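Long-range contacts in muconate cycloisomerase (PDB 3MY9), which belongs to the enolase superfamily, pairing a capping N-terminal domain with a TIM-type barrel domain that holds a magnesium ion: residues A[191-196]-A[218-223]; A[138-143]-A[163-168]. One frame throughout, in Å; residues are numbered along the deposited sequence.

In the fold
Both contacts belong to one run of parallel strands in the barrel domain, and their centres lie about 9 Å apart. Contact 2 comes first along the chain, joining strand 135-142 to strand 164-168 across helix 147-157; contact 1 follows in series, joining strand 193-197 to strand 222-223 across helix 207-215. Strands 164-168 and 193-197 are themselves neighbours, so the two contacts are stitched together by probable backbone hydrogen bonds of R195 with F165 and M167, and helix 174-188 packs against both. Four consecutive barrel strands result, bringing K166 of contact 2 to E223 of contact 1, whose carboxylate binds magnesium.

Contact 1: residues A[191-196]-A[218-223]; sequences RIDLRL and RPTFIE. With MG (magnesium ion), chain C.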
ATOM      1  N   ARG A 191       2.283   8.652 -41.125  1.00 59.17           N
ATOM      2  CA  ARG A 191       1.219   9.320 -41.828  1.00 59.39           C
ATOM      3  C   ARG A 191      -0.156   8.745 -41.472  1.00 56.45           C
ATOM      4  O   ARG A 191      -1.175   9.332 -41.825  1.00 56.74           O
ATOM      5  CB  ARG A 191       1.455   9.248 -43.332  1.00 61.75           C
ATOM      6  CG  ARG A 191       2.751   9.947 -43.774  1.00 65.93           C
ATOM      7  CD  ARG A 191       3.310   9.319 -45.056  1.00 69.79           C
ATOM      8  NE  ARG A 191       2.244   9.090 -46.030  1.00 72.37           N
ATOM      9  CZ  ARG A 191       2.203   8.092 -46.913  1.00 74.84           C
ATOM     10  NH1 ARG A 191       3.178   7.180 -46.975  1.00 75.29           N
ATOM     11  NH2 ARG A 191       1.166   8.009 -47.750  1.00 76.08           N
ATOM     12  N   ILE A 192      -0.182   7.585 -40.820  1.00 52.89           N
ATOM     13  CA  ILE A 192      -1.423   7.023 -40.317  1.00 50.20           C
ATOM     14  C   ILE A 192      -1.378   6.959 -38.804  1.00 47.70           C
ATOM     15  O   ILE A 192      -0.332   6.709 -38.217  1.00 46.70           O
ATOM     16  CB  ILE A 192      -1.747   5.612 -40.897  1.00 50.21           C
ATOM     17  CG1 ILE A 192      -0.672   4.593 -40.513  1.00 47.80           C
ATOM     18  CG2 ILE A 192      -1.935   5.679 -42.422  1.00 50.24           C
ATOM     19  CD1 ILE A 192      -1.056   3.197 -40.835  1.00 47.02           C
ATOM     20  N   ASP A 193      -2.539   7.217 -38.212  1.00 45.54           N
ATOM     21  CA  ASP A 193      -2.797   7.105 -36.825  1.00 43.88           C
ATOM     22  C   ASP A 193      -3.403   5.705 -36.664  1.00 42.87           C
ATOM     23  O   ASP A 193      -4.604   5.531 -36.830  1.00 43.68           O
ATOM     24  CB  ASP A 193      -3.766   8.229 -36.403  1.00 44.05           C
ATOM     25  CG  ASP A 193      -4.217   8.134 -34.947  1.00 43.60           C
ATOM     26  OD1 ASP A 193      -3.915   7.135 -34.264  1.00 44.44           O
ATOM     27  OD2 ASP A 193      -4.898   9.071 -34.474  1.00 43.51           O
ATOM     28  N   LEU A 194      -2.555   4.723 -36.335  1.00 40.27           N
ATOM     29  CA  LEU A 194      -2.927   3.330 -36.360  1.00 39.78           C
ATOM     30  C   LEU A 194      -3.251   2.827 -34.962  1.00 38.23           C
ATOM     31  O   LEU A 194      -2.417   2.939 -34.071  1.00 37.91           O
ATOM     32  CB  LEU A 194      -1.766   2.496 -36.920  1.00 39.86           C
ATOM     33  CG  LEU A 194      -1.939   0.975 -36.983  1.00 39.97           C
ATOM     34  CD1 LEU A 194      -3.137   0.599 -37.830  1.00 38.37           C
ATOM     35  CD2 LEU A 194      -0.678   0.304 -37.552  1.00 39.91           C
ATOM     36  N   ARG A 195      -4.439   2.250 -34.793  1.00 37.45           N
ATOM     37  CA  ARG A 195      -4.863   1.670 -33.533  1.00 36.90           C
ATOM     38  C   ARG A 195      -5.069   0.179 -33.722  1.00 37.01           C
ATOM     39  O   ARG A 195      -5.373  -0.268 -34.835  1.00 38.56           O
ATOM     40  CB  ARG A 195      -6.178   2.309 -33.075  1.00 36.58           C
ATOM     41  CG  ARG A 195      -6.051   3.788 -32.713  1.00 36.71           C
ATOM     42  CD  ARG A 195      -6.599   4.684 -33.820  1.00 37.89           C
ATOM     43  NE  ARG A 195      -6.419   6.085 -33.504  1.00 37.09           N
ATOM     44  CZ  ARG A 195      -7.368   6.864 -33.007  1.00 37.76           C
ATOM     45  NH1 ARG A 195      -8.577   6.404 -32.750  1.00 39.82           N
ATOM     46  NH2 ARG A 195      -7.098   8.116 -32.768  1.00 39.64           N
ATOM     47  N   LEU A 196      -4.886  -0.603 -32.662  1.00 35.51           N
ATOM     48  CA  LEU A 196      -5.128  -2.056 -32.722  1.00 35.91           C
ATOM     49  C   LEU A 196      -6.238  -2.412 -31.746  1.00 35.81           C
ATOM     50  O   LEU A 196      -6.328  -1.833 -30.672  1.00 35.99           O
ATOM     51  CB  LEU A 196      -3.885  -2.863 -32.334  1.00 34.80           C
ATOM     52  CG  LEU A 196      -2.561  -2.473 -33.006  1.00 35.73           C
ATOM     53  CD1 LEU A 196      -1.395  -3.392 -32.530  1.00 28.96           C
ATOM     54  CD2 LEU A 196      -2.694  -2.575 -34.504  1.00 32.47           C
ATOM     55  N   ARG A 218       4.410   0.925 -32.383  1.00 36.35           N
ATOM     56  CA  ARG A 218       3.959   2.197 -31.806  1.00 37.27           C
ATOM     57  C   ARG A 218       2.543   2.554 -32.159  1.00 36.69           C
ATOM     58  O   ARG A 218       2.278   3.663 -32.566  1.00 36.10           O
ATOM     59  CB  ARG A 218       4.888   3.355 -32.218  1.00 38.39           C
ATOM     60  CG  ARG A 218       6.331   3.079 -31.848  1.00 41.56           C
ATOM     61  CD  ARG A 218       7.223   4.304 -32.002  1.00 43.83           C
ATOM     62  NE  ARG A 218       8.568   3.990 -31.512  1.00 47.64           N
ATOM     63  CZ  ARG A 218       9.424   4.872 -30.988  1.00 47.19           C
ATOM     64  NH1 ARG A 218       9.109   6.149 -30.862  1.00 43.67           N
ATOM     65  NH2 ARG A 218      10.610   4.455 -30.571  1.00 49.98           N
ATOM     66  N   PRO A 219       1.609   1.623 -32.000  1.00 37.27           N
ATOM     67  CA  PRO A 219       0.233   2.040 -32.292  1.00 37.02           C
ATOM     68  C   PRO A 219      -0.196   3.180 -31.355  1.00 35.94           C
ATOM     69  O   PRO A 219       0.352   3.330 -30.268  1.00 35.47           O
ATOM     70  CB  PRO A 219      -0.568   0.782 -32.022  1.00 37.27           C
ATOM     71  CG  PRO A 219       0.261  -0.025 -31.115  1.00 36.11           C
ATOM     72  CD  PRO A 219       1.670   0.261 -31.467  1.00 37.17           C
ATOM     73  N   THR A 220      -1.145   3.999 -31.785  1.00 36.07           N
ATOM     74  CA  THR A 220      -1.653   5.091 -30.943  1.00 35.41           C
ATOM     75  C   THR A 220      -2.277   4.544 -29.684  1.00 33.11           C
ATOM     76  O   THR A 220      -2.100   5.110 -28.635  1.00 33.49           O
ATOM     77  CB  THR A 220      -2.629   5.973 -31.738  1.00 36.21           C
ATOM     78  OG1 THR A 220      -1.881   6.561 -32.790  1.00 38.70           O
ATOM     79  CG2 THR A 220      -3.284   7.089 -30.868  1.00 33.81           C
ATOM     80  N   PHE A 221      -3.002   3.440 -29.779  1.00 32.36           N
ATOM     81  CA  PHE A 221      -3.427   2.727 -28.576  1.00 31.17           C
ATOM     82  C   PHE A 221      -3.761   1.298 -28.912  1.00 31.59           C
ATOM     83  O   PHE A 221      -3.950   0.951 -30.072  1.00 31.76           O
ATOM     84  CB  PHE A 221      -4.600   3.431 -27.835  1.00 30.69           C
ATOM     85  CG  PHE A 221      -5.929   3.536 -28.626  1.00 31.61           C
ATOM     86  CD1 PHE A 221      -6.684   2.403 -28.941  1.00 30.96           C
ATOM     87  CD2 PHE A 221      -6.460   4.788 -28.948  1.00 31.24           C
ATOM     88  CE1 PHE A 221      -7.908   2.509 -29.620  1.00 35.56           C
ATOM     89  CE2 PHE A 221      -7.685   4.910 -29.631  1.00 34.55           C
ATOM     90  CZ  PHE A 221      -8.409   3.779 -29.985  1.00 34.29           C
ATOM     91  N   ILE A 222      -3.841   0.472 -27.883  1.00 31.19           N
ATOM     92  CA  ILE A 222      -4.291  -0.917 -28.010  1.00 32.01           C
ATOM     93  C   ILE A 222      -5.567  -1.057 -27.182  1.00 32.19           C
ATOM     94  O   ILE A 222      -5.579  -0.722 -25.996  1.00 31.12           O
ATOM     95  CB  ILE A 222      -3.231  -1.876 -27.501  1.00 32.50           C
ATOM     96  CG1 ILE A 222      -1.960  -1.778 -28.378  1.00 32.46           C
ATOM     97  CG2 ILE A 222      -3.773  -3.295 -27.472  1.00 32.87           C
ATOM     98  CD1 ILE A 222      -0.776  -2.506 -27.800  1.00 34.72           C
ATOM     99  N   GLU A 223      -6.655  -1.479 -27.817  1.00 33.04           N
ATOM    100  CA  GLU A 223      -7.960  -1.535 -27.141  1.00 33.31           C
ATOM    101  C   GLU A 223      -8.251  -2.867 -26.462  1.00 33.38           C
ATOM    102  O   GLU A 223      -8.170  -3.929 -27.089  1.00 33.41           O
ATOM    103  CB  GLU A 223      -9.092  -1.169 -28.122  1.00 33.90           C
ATOM    104  CG  GLU A 223     -10.505  -1.330 -27.564  1.00 36.68           C
ATOM    105  CD  GLU A 223     -11.576  -0.640 -28.429  1.00 43.02           C
ATOM    106  OE1 GLU A 223     -11.240   0.032 -29.430  1.00 47.15           O
ATOM    107  OE2 GLU A 223     -12.767  -0.793 -28.119  1.00 45.31           O
TER
HETATM  108 MG    MG C 378     -14.312  -2.340 -28.038  1.00 50.23          MG
HETATM  109  O   HOH W   1       0.021   5.570 -34.844  1.00 23.49           O
HETATM  110  O   HOH W   2     -15.876  -3.642 -27.820  1.00 25.58           O
HETATM  111  O   HOH W   3     -13.343  -3.727 -26.725  1.00 26.41           O
HETATM  112  O   HOH W   4     -13.616  -3.580 -29.518  1.00 24.74           O
HETATM  113  O   HOH W   5     -15.635  -1.356 -29.594  1.00 28.19           O
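D193 meets T220 through a short hydrogen bond, T220 OG1 giving its proton to D193 OD1 at 2.6 Å. R195 NE reaches D193 OD1 from the opposite face of the carboxylate, at 2.8 Å, while R195 NH2 bonds to D193 OD2; this side-on salt bridge and the threonine hydroxyl together fix the rotation of the aspartate. One residue on, L194 O accepts from T220 N at 2.8 Å, and a water bridges L194 N to T220 OG1. These bonds bring the loop after helix 207-215 alongside strand 193-197, completing a beta-alpha-beta crossover of the TIM-type barrel. R195 continues the contact by laying its CG over the centre of the F221 ring, a CH-pi contact 3.6 Å from the centroid. Its chain bends at chi2 (103°), which turns the guanidinium back toward D193 and leaves F221 CE2 over one of its faces, toward the rim; the two planes are 48° apart. NH1, not used on D193, is hydrogen-bonded to L323 O. At L196 the pairing is a parallel bridge with I222: L196 N bonds to F221 O and L196 O receives E223 N at 2.9 Å. The leucine's CG packs on P219 CB at 3.9 Å. E223, extended beyond CG, places OE2 2.2 Å from the magnesium ion, to which D248 and four waters also bind, while OE1 is salt-bridged to K166.

Contact 2: residues A[138-143]-A[163-168]; sequences LSFSIA and TVFKMK
F140 and F165 are partners in a parallel bridge between strands 135-142 and 164-168, the two ends of a beta-alpha-beta crossover in the TIM-type barrel. A ladder of four backbone hydrogen bonds satisfies F140 and I142 of the first strand on both their polar backbone atoms. F140 N gives to V164 O at 3.0 Å and F140 O takes K166 N; I142 N then gives to K166 O at 2.9 Å, nearly straight at 177°, and I142 O takes K168 N. V164 O has a second donor, a water, while S139 pairs its backbone with C325.

On the face of F140, I142 and F165, the contact is apolar: I142 CG1 lies 4.0 Å from F165 CD1, at the same distance as F140 CD1 from that atom, and M154 of helix 147-157 packs on I142 and F165. K166 leaves from the other face. Its chain is bent at chi3 (-104°) and carries NZ to salt bridges with E326 and D197, besides the one to E223; the lysine side chain comes to about 5 Å from the magnesium ion. At the chain's root, K166 CB rests 3.5 Å from S139 OG.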
ATOM      1  N   LEU A 138     -13.004  10.030 -37.834  1.00 44.95           N
ATOM      2  CA  LEU A 138     -13.739   8.777 -37.964  1.00 44.64           C
ATOM      3  C   LEU A 138     -12.760   7.654 -38.327  1.00 44.49           C
ATOM      4  O   LEU A 138     -12.094   7.701 -39.378  1.00 44.83           O
ATOM      5  CB  LEU A 138     -14.809   8.919 -39.047  1.00 45.99           C
ATOM      6  CG  LEU A 138     -15.623   7.666 -39.354  1.00 45.51           C
ATOM      7  CD1 LEU A 138     -16.582   7.357 -38.214  1.00 42.87           C
ATOM      8  CD2 LEU A 138     -16.369   7.817 -40.670  1.00 47.92           C
ATOM      9  N   SER A 139     -12.664   6.659 -37.444  1.00 43.85           N
ATOM     10  CA  SER A 139     -11.771   5.516 -37.628  1.00 43.66           C
ATOM     11  C   SER A 139     -12.287   4.609 -38.711  1.00 46.10           C
ATOM     12  O   SER A 139     -13.487   4.331 -38.796  1.00 47.08           O
ATOM     13  CB  SER A 139     -11.627   4.702 -36.337  1.00 42.87           C
ATOM     14  OG  SER A 139     -10.569   3.761 -36.450  1.00 40.47           O
ATOM     15  N   PHE A 140     -11.374   4.169 -39.563  1.00 47.48           N
ATOM     16  CA  PHE A 140     -11.686   3.171 -40.556  1.00 49.93           C
ATOM     17  C   PHE A 140     -11.183   1.788 -40.122  1.00 50.00           C
ATOM     18  O   PHE A 140      -9.999   1.603 -39.844  1.00 48.93           O
ATOM     19  CB  PHE A 140     -11.080   3.563 -41.881  1.00 51.49           C
ATOM     20  CG  PHE A 140     -11.460   2.657 -42.981  1.00 55.50           C
ATOM     21  CD1 PHE A 140     -10.684   1.541 -43.279  1.00 58.21           C
ATOM     22  CD2 PHE A 140     -12.599   2.904 -43.729  1.00 60.87           C
ATOM     23  CE1 PHE A 140     -11.048   0.671 -44.300  1.00 60.80           C
ATOM     24  CE2 PHE A 140     -12.957   2.047 -44.770  1.00 64.51           C
ATOM     25  CZ  PHE A 140     -12.180   0.930 -45.052  1.00 64.07           C
ATOM     26  N   SER A 141     -12.090   0.821 -40.061  1.00 51.37           N
ATOM     27  CA  SER A 141     -11.754  -0.496 -39.567  1.00 52.26           C
ATOM     28  C   SER A 141     -10.989  -1.306 -40.620  1.00 53.40           C
ATOM     29  O   SER A 141     -11.406  -1.397 -41.758  1.00 55.06           O
ATOM     30  CB  SER A 141     -13.032  -1.236 -39.174  1.00 53.47           C
ATOM     31  OG  SER A 141     -12.736  -2.536 -38.671  1.00 57.09           O
ATOM     32  N   ILE A 142      -9.850  -1.864 -40.231  1.00 52.98           N
ATOM     33  CA  ILE A 142      -9.071  -2.769 -41.091  1.00 54.00           C
ATOM     34  C   ILE A 142      -9.285  -4.177 -40.534  1.00 54.52           C
ATOM     35  O   ILE A 142      -8.707  -4.539 -39.502  1.00 53.04           O
ATOM     36  CB  ILE A 142      -7.552  -2.402 -41.082  1.00 53.19           C
ATOM     37  CG1 ILE A 142      -7.345  -1.025 -41.720  1.00 53.26           C
ATOM     38  CG2 ILE A 142      -6.688  -3.497 -41.777  1.00 51.79           C
ATOM     39  CD1 ILE A 142      -7.659  -0.951 -43.230  1.00 54.62           C
ATOM     40  N   ALA A 143     -10.147  -4.943 -41.194  1.00 56.71           N
ATOM     41  CA  ALA A 143     -10.569  -6.244 -40.684  1.00 57.84           C
ATOM     42  C   ALA A 143     -10.812  -7.282 -41.773  1.00 60.71           C
ATOM     43  O   ALA A 143     -11.404  -8.318 -41.502  1.00 62.22           O
ATOM     44  CB  ALA A 143     -11.840  -6.070 -39.861  1.00 57.63           C
ATOM     45  N   THR A 163      -6.790   9.500 -41.815  1.00 52.60           N
ATOM     46  CA  THR A 163      -5.586   9.170 -41.107  1.00 50.82           C
ATOM     47  C   THR A 163      -5.801   8.066 -40.071  1.00 48.74           C
ATOM     48  O   THR A 163      -4.872   7.313 -39.774  1.00 47.21           O
ATOM     49  CB  THR A 163      -4.991  10.411 -40.433  1.00 50.78           C
ATOM     50  OG1 THR A 163      -5.964  10.989 -39.560  1.00 48.51           O
ATOM     51  CG2 THR A 163      -4.552  11.440 -41.490  1.00 53.70           C
ATOM     52  N   VAL A 164      -7.009   7.976 -39.519  1.00 47.45           N
ATOM     53  CA  VAL A 164      -7.260   7.055 -38.429  1.00 45.17           C
ATOM     54  C   VAL A 164      -7.698   5.677 -38.902  1.00 44.91           C
ATOM     55  O   VAL A 164      -8.736   5.557 -39.537  1.00 46.45           O
ATOM     56  CB  VAL A 164      -8.332   7.585 -37.481  1.00 44.24           C
ATOM     57  CG1 VAL A 164      -8.527   6.579 -36.301  1.00 40.53           C
ATOM     58  CG2 VAL A 164      -7.946   8.949 -36.954  1.00 44.13           C
ATOM     59  N   PHE A 165      -6.921   4.655 -38.546  1.00 42.76           N
ATOM     60  CA  PHE A 165      -7.211   3.278 -38.871  1.00 42.72           C
ATOM     61  C   PHE A 165      -7.163   2.395 -37.636  1.00 42.23           C
ATOM     62  O   PHE A 165      -6.281   2.553 -36.785  1.00 40.72           O
ATOM     63  CB  PHE A 165      -6.204   2.789 -39.891  1.00 44.26           C
ATOM     64  CG  PHE A 165      -6.328   3.485 -41.205  1.00 45.88           C
ATOM     65  CD1 PHE A 165      -7.141   2.958 -42.203  1.00 48.06           C
ATOM     66  CD2 PHE A 165      -5.708   4.711 -41.411  1.00 46.78           C
ATOM     67  CE1 PHE A 165      -7.316   3.634 -43.411  1.00 50.40           C
ATOM     68  CE2 PHE A 165      -5.868   5.401 -42.625  1.00 47.95           C
ATOM     69  CZ  PHE A 165      -6.680   4.858 -43.618  1.00 50.57           C
ATOM     70  N   LYS A 166      -8.122   1.485 -37.509  1.00 42.63           N
ATOM     71  CA  LYS A 166      -8.068   0.513 -36.424  1.00 42.02           C
ATOM     72  C   LYS A 166      -7.983  -0.926 -36.931  1.00 42.26           C
ATOM     73  O   LYS A 166      -8.887  -1.390 -37.589  1.00 43.46           O
ATOM     74  CB  LYS A 166      -9.269   0.654 -35.512  1.00 41.48           C
ATOM     75  CG  LYS A 166      -9.061  -0.103 -34.204  1.00 43.55           C
ATOM     76  CD  LYS A 166     -10.420  -0.412 -33.572  1.00 47.82           C
ATOM     77  CE  LYS A 166     -10.733   0.460 -32.438  1.00 47.25           C
ATOM     78  NZ  LYS A 166     -12.129   0.058 -32.022  1.00 50.06           N
ATOM     79  N   MET A 167      -6.898  -1.637 -36.604  1.00 41.44           N
ATOM     80  CA  MET A 167      -6.695  -3.000 -37.099  1.00 42.39           C
ATOM     81  C   MET A 167      -7.258  -3.940 -36.036  1.00 41.38           C
ATOM     82  O   MET A 167      -6.899  -3.846 -34.870  1.00 38.01           O
ATOM     83  CB  MET A 167      -5.192  -3.291 -37.365  1.00 41.92           C
ATOM     84  CG  MET A 167      -4.862  -4.593 -38.203  1.00 45.25           C
ATOM     85  SD  MET A 167      -3.086  -5.050 -38.079  1.00 40.54           S
ATOM     86  CE  MET A 167      -3.179  -6.748 -38.640  1.00 47.76           C
ATOM     87  N   LYS A 168      -8.148  -4.833 -36.457  1.00 42.31           N
ATOM     88  CA  LYS A 168      -8.553  -5.943 -35.645  1.00 43.99           C
ATOM     89  C   LYS A 168      -7.387  -6.940 -35.552  1.00 43.93           C
ATOM     90  O   LYS A 168      -6.811  -7.360 -36.556  1.00 44.60           O
ATOM     91  CB  LYS A 168      -9.779  -6.586 -36.263  1.00 46.89           C
ATOM     92  CG  LYS A 168     -10.559  -7.504 -35.379  1.00 50.77           C
ATOM     93  CD  LYS A 168     -11.886  -7.873 -36.097  1.00 57.34           C
ATOM     94  CE  LYS A 168     -12.399  -9.263 -35.744  1.00 60.69           C
ATOM     95  NZ  LYS A 168     -12.998  -9.991 -36.937  1.00 63.79           N
TER
HETATM   96  O   HOH W   6     -10.149   7.584 -40.953  1.00 26.76           O